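Enterotoxin-like toxin X (Staphylococcus aureus, PDB 5U75) inhibits phagocytosis and killing by human neutrophils by binding several of their surface glycoproteins in a sialic acid-dependent manner, and is also a superantigen. Local coordinates at residues I104-Y109 against V154-V159; D38-K43 against L95-R100. All coordinates share one frame; numbering follows the deposited sequence. Where two conformers were deposited one is given.

In the fold
Helix 92-104 of the beta-grasp domain ties the two contacts together. Interaction 2 comes first in the chain and packs the turn that follows helix 23-35 onto the middle of this helix. Interaction 1 comes after it and lays the loop that leaves the helix on strand 151-160 of the five-stranded sheet. The centres of interactions 1 and 2 are about 15 Å apart. They meet directly: Tyr-109 OH is 3.0 Å from Arg-100 NH1, a probable hydrogen bond, and Val-154 packs on Ile-99. The helix thus lies between the hairpin around residues 39-44 and the sheet. The side chain of Leu-158 is about 12 Å from the bound galactose and that of His-97 about 14 Å from the sialic acid.

Interaction 1. Residues I104-Y109 against V154-V159; sequences ISYGLY and VTFELV
Tyr-106 and Leu-108 reach from the loop that follows helix 92-104 toward residues 154-159 of strand 151-160 and meet Phe-156 and Leu-158 there. The methyl CD1 of Leu-158, turned toward the loop, is the common meeting point: it sits 3.6 Å from Tyr-106 OH and 3.7 Å from Leu-108 CD1. Both side chains cross that of Leu-158 at about a right angle, the tyrosine touching with its hydroxyl and Leu-108 with its methyls. The other methyl of Leu-108, CD2, is also close to Leu-158 CD1 and, on its own segment, lies 3.8 Å above one face of the Tyr-109 ring, displaced toward the rim.

Tyr-106 and Phe-156 run past each other in opposite directions. With Tyr-106 CG between its backbone N and carbonyl carbon (chi1 67°), the tyrosine ring extends toward the strand and its hydroxyl comes obliquely to the Phe-156 ring, Tyr-106 OH lying 3.9 Å from Phe-156 CE2. Although this hydroxyl touches carbon atoms across the contact, its polar partner is His-103 ND1, to which it is hydrogen-bonded. The ring of His-103 also meets Phe-156 edge-to-face.

The backbone that presents Tyr-106 and Leu-108 is the C-terminal cap of helix 92-104, the helix that packs on the sheet in this beta-grasp domain. Gly-107 leaves the helix with positive phi (127°) in a Schellman motif, and its N bonds to Ile-104 O at 2.9 Å, closing a type I turn. The chain thereby changes course between Tyr-106 and Leu-108, yet both side chains still set out toward the strand. Tyr-70, from the adjoining strand 61-72, touches Tyr-106, Leu-108 and Leu-158, and Ile-119 on the other neighbouring strand packs against Phe-156 and Leu-158.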
# COMPACT_ATOMS: atom_id res chain seq x y z
N ILE A 104 5.11 1.47 3.52
CA ILE A 104 6.26 1.20 4.37
C ILE A 104 7.45 2.07 3.97
O ILE A 104 8.20 2.54 4.86
CB ILE A 104 6.62 -0.32 4.41
CG1 ILE A 104 5.56 -1.08 5.22
CG2 ILE A 104 8.03 -0.55 5.00
CD1 ILE A 104 5.67 -2.59 5.17
N SER A 105 7.62 2.34 2.66
CA SER A 105 8.72 3.20 2.18
C SER A 105 8.69 4.66 2.67
O SER A 105 9.69 5.36 2.51
CB SER A 105 8.82 3.19 0.64
OG SER A 105 7.84 4.01 0.03
N TYR A 106 7.56 5.15 3.20
CA TYR A 106 7.56 6.47 3.88
C TYR A 106 7.55 6.37 5.41
O TYR A 106 7.59 7.41 6.09
CB TYR A 106 6.43 7.39 3.40
CG TYR A 106 5.01 6.96 3.73
CD1 TYR A 106 4.54 6.95 5.06
CD2 TYR A 106 4.12 6.62 2.73
CE1 TYR A 106 3.26 6.57 5.35
CE2 TYR A 106 2.81 6.26 3.02
CZ TYR A 106 2.40 6.24 4.34
OH TYR A 106 1.14 5.88 4.65
N GLY A 107 7.43 5.16 5.95
CA GLY A 107 7.42 4.96 7.39
C GLY A 107 6.25 4.18 7.98
O GLY A 107 6.23 3.96 9.19
N LEU A 108 5.29 3.75 7.16
CA LEU A 108 4.18 2.97 7.70
C LEU A 108 4.70 1.67 8.34
O LEU A 108 5.66 1.07 7.86
CB LEU A 108 3.08 2.68 6.67
CG LEU A 108 1.73 2.27 7.28
CD1 LEU A 108 1.02 3.47 7.93
CD2 LEU A 108 0.82 1.63 6.25
N TYR A 109 4.09 1.29 9.45
CA TYR A 109 4.43 0.06 10.20
C TYR A 109 5.81 0.01 10.84
O TYR A 109 6.27 -1.08 11.22
CB TYR A 109 4.20 -1.22 9.37
CG TYR A 109 2.80 -1.42 8.83
CD1 TYR A 109 1.67 -1.10 9.59
CD2 TYR A 109 2.60 -1.97 7.58
CE1 TYR A 109 0.41 -1.30 9.10
CE2 TYR A 109 1.33 -2.17 7.08
CZ TYR A 109 0.23 -1.84 7.84
OH TYR A 109 -1.01 -2.05 7.33
N VAL A 154 -4.89 5.36 -5.61
CA VAL A 154 -5.04 4.82 -4.26
C VAL A 154 -5.09 6.02 -3.35
O VAL A 154 -4.20 6.86 -3.37
CB VAL A 154 -3.86 3.90 -3.88
CG1 VAL A 154 -3.89 3.56 -2.38
CG2 VAL A 154 -3.89 2.65 -4.71
N THR A 155 -6.16 6.12 -2.56
CA THR A 155 -6.24 7.18 -1.58
C THR A 155 -6.09 6.62 -0.18
O THR A 155 -6.27 5.42 0.04
CB THR A 155 -7.57 7.95 -1.72
OG1 THR A 155 -8.68 7.04 -1.69
CG2 THR A 155 -7.60 8.71 -3.03
N PHE A 156 -5.75 7.48 0.78
CA PHE A 156 -5.66 7.01 2.15
C PHE A 156 -5.69 8.13 3.15
O PHE A 156 -5.23 9.24 2.84
CB PHE A 156 -4.35 6.22 2.39
CG PHE A 156 -3.10 6.96 2.02
CD1 PHE A 156 -2.67 7.03 0.70
CD2 PHE A 156 -2.32 7.56 3.00
CE1 PHE A 156 -1.51 7.72 0.36
CE2 PHE A 156 -1.16 8.25 2.67
CZ PHE A 156 -0.75 8.33 1.34
N GLU A 157 -6.19 7.82 4.35
CA GLU A 157 -6.15 8.73 5.50
C GLU A 157 -5.77 7.88 6.69
O GLU A 157 -6.63 7.24 7.30
CB GLU A 157 -7.53 9.36 5.75
CG GLU A 157 -8.17 9.97 4.52
CD GLU A 157 -9.57 10.48 4.79
OE1 GLU A 157 -10.19 10.03 5.78
OE2 GLU A 157 -10.06 11.31 3.99
N LEU A 158 -4.47 7.84 6.98
CA LEU A 158 -3.95 6.99 8.02
C LEU A 158 -3.51 7.84 9.21
O LEU A 158 -3.04 8.98 9.05
CB LEU A 158 -2.78 6.19 7.47
CG LEU A 158 -3.13 5.30 6.27
CD1 LEU A 158 -1.90 4.50 5.89
CD2 LEU A 158 -4.32 4.39 6.55
N VAL A 159 -3.68 7.26 10.40
CA VAL A 159 -3.40 7.94 11.65
C VAL A 159 -2.55 7.04 12.55
O VAL A 159 -2.84 5.85 12.70
CB VAL A 159 -4.73 8.31 12.36
CG1 VAL A 159 -4.48 8.81 13.78
CG2 VAL A 159 -5.48 9.35 11.54

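Interaction 2. Residues D38-K43 against L95-R100; sequences DTINGK and LDHIIR
Ile-40 and His-97 account for most of the apolar contact between residues 38-43 and residues 95-100 of helix 92-104. Their side chains slide past each other in opposite directions, and Ile-40 CB lies over one face of the imidazole in a CH-pi contact, 4.2 Å from the ring centroid and 22° off the ring normal. With Ile-40 CG1 anti to the backbone N (chi1 -173°) and the chain extended beyond it, CD1 lies at the CG end of the ring, 3.5 Å from His-97 CB. The branch methyl CG2 rests by His-97 CD2 at 3.9 Å. Trp-50 touches both Ile-40 and Ile-98.

Of the polar groups, His-97 NE2 is 3.7 Å from Thr-39 O, but it is hydrogen-bonded to Lys-37 O, just before the segment, which ties the imidazole to this part of the chain. Lys-43 NZ forms a salt bridge with Glu-94, one residue before the helical segment. On the helix itself, Arg-100 NE and NH2 both grip Asp-96 OD1, with NE at 2.7 Å, while Tyr-35 OH binds Asp-96 OD2.

Backbone bonds in both directions between Ile-40 and Lys-43 close a type I' turn, making a two-residue beta-hairpin with Asn-41 and Gly-42 at its tip. The hairpin packs on the face of the beta-grasp helix that holds His-97, while Leu-95 and Ile-99 pack on sheet strands, as expected of the central helix of this fold.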
# COMPACT_ATOMS: atom_id res chain seq x y z
N ASP A 38 10.11 -7.42 -0.56
CA ASP A 38 10.15 -6.80 -1.87
C ASP A 38 9.83 -7.77 -3.02
O ASP A 38 10.08 -7.46 -4.18
CB ASP A 38 11.46 -6.05 -2.07
CG ASP A 38 12.62 -6.96 -2.29
OD1 ASP A 38 12.53 -8.18 -2.01
OD2 ASP A 38 13.64 -6.44 -2.78
N THR A 39 9.28 -8.93 -2.69
CA THR A 39 8.74 -9.83 -3.67
C THR A 39 7.40 -10.36 -3.21
O THR A 39 7.11 -10.41 -1.99
CB THR A 39 9.68 -11.03 -3.90
OG1 THR A 39 9.75 -11.80 -2.70
CG2 THR A 39 11.07 -10.56 -4.26
N ILE A 40 6.59 -10.75 -4.18
CA ILE A 40 5.41 -11.55 -3.93
C ILE A 40 5.04 -12.31 -5.21
O ILE A 40 5.01 -11.72 -6.28
CB ILE A 40 4.22 -10.69 -3.42
CG1 ILE A 40 3.06 -11.60 -3.01
CG2 ILE A 40 3.79 -9.65 -4.44
CD1 ILE A 40 2.07 -10.96 -2.08
N ASN A 41 4.80 -13.62 -5.10
CA ASN A 41 4.35 -14.45 -6.24
C ASN A 41 5.16 -14.27 -7.53
O ASN A 41 4.59 -14.23 -8.62
CB ASN A 41 2.88 -14.17 -6.57
CG ASN A 41 1.94 -14.55 -5.46
OD1 ASN A 41 2.27 -15.33 -4.57
ND2 ASN A 41 0.73 -14.01 -5.52
N GLY A 42 6.47 -14.13 -7.42
CA GLY A 42 7.28 -13.94 -8.64
C GLY A 42 7.37 -12.51 -9.17
O GLY A 42 8.11 -12.26 -10.12
N LYS A 43 6.63 -11.58 -8.56
CA LYS A 43 6.82 -10.17 -8.84
C LYS A 43 7.76 -9.60 -7.83
O LYS A 43 7.89 -10.14 -6.74
CB LYS A 43 5.49 -9.44 -8.77
CG LYS A 43 4.58 -9.89 -9.88
CD LYS A 43 3.39 -8.99 -9.96
CE LYS A 43 2.56 -9.27 -11.22
NZ LYS A 43 1.81 -10.56 -11.21
N LEU A 95 -1.86 -6.90 -5.09
CA LEU A 95 -2.00 -5.43 -5.12
C LEU A 95 -1.95 -4.83 -3.71
O LEU A 95 -1.24 -3.84 -3.47
CB LEU A 95 -3.31 -5.08 -5.83
CG LEU A 95 -3.48 -3.66 -6.32
CD1 LEU A 95 -2.32 -3.25 -7.24
CD2 LEU A 95 -4.83 -3.54 -7.04
N ASP A 96 -2.69 -5.44 -2.79
CA ASP A 96 -2.56 -5.12 -1.34
C ASP A 96 -1.10 -5.12 -0.88
O ASP A 96 -0.62 -4.19 -0.23
CB ASP A 96 -3.44 -6.08 -0.53
CG ASP A 96 -3.24 -5.93 0.97
OD1 ASP A 96 -3.66 -4.90 1.55
OD2 ASP A 96 -2.65 -6.86 1.54
N HIS A 97 -0.36 -6.16 -1.26
CA HIS A 97 1.03 -6.26 -0.88
C HIS A 97 1.87 -5.10 -1.38
O HIS A 97 2.56 -4.45 -0.61
CB HIS A 97 1.69 -7.56 -1.37
CG HIS A 97 3.10 -7.68 -0.91
ND1 HIS A 97 3.43 -8.15 0.34
CD2 HIS A 97 4.25 -7.24 -1.47
CE1 HIS A 97 4.73 -8.06 0.51
NE2 HIS A 97 5.25 -7.50 -0.57
N ILE A 98 1.80 -4.87 -2.69
CA ILE A 98 2.63 -3.85 -3.32
C ILE A 98 2.27 -2.45 -2.80
O ILE A 98 3.15 -1.64 -2.53
CB ILE A 98 2.51 -3.92 -4.87
CG1 ILE A 98 3.06 -5.27 -5.35
CG2 ILE A 98 3.24 -2.75 -5.52
CD1 ILE A 98 2.76 -5.59 -6.80
N ILE A 99 0.97 -2.20 -2.64
CA ILE A 99 0.53 -0.93 -2.09
C ILE A 99 1.08 -0.71 -0.69
O ILE A 99 1.63 0.36 -0.41
CB ILE A 99 -1.00 -0.79 -2.11
CG1 ILE A 99 -1.46 -0.60 -3.55
CG2 ILE A 99 -1.46 0.39 -1.25
CD1 ILE A 99 -2.94 -0.82 -3.75
N ARG A 100 0.95 -1.69 0.20
CA ARG A 100 1.44 -1.50 1.57
C ARG A 100 2.96 -1.39 1.61
O ARG A 100 3.50 -0.62 2.41
CB ARG A 100 0.92 -2.58 2.52
CG ARG A 100 -0.58 -2.62 2.58
CD ARG A 100 -1.10 -3.20 3.88
NE ARG A 100 -2.43 -3.76 3.72
CZ ARG A 100 -3.26 -4.12 4.69
NH1 ARG A 100 -2.95 -3.92 5.97
NH2 ARG A 100 -4.42 -4.66 4.38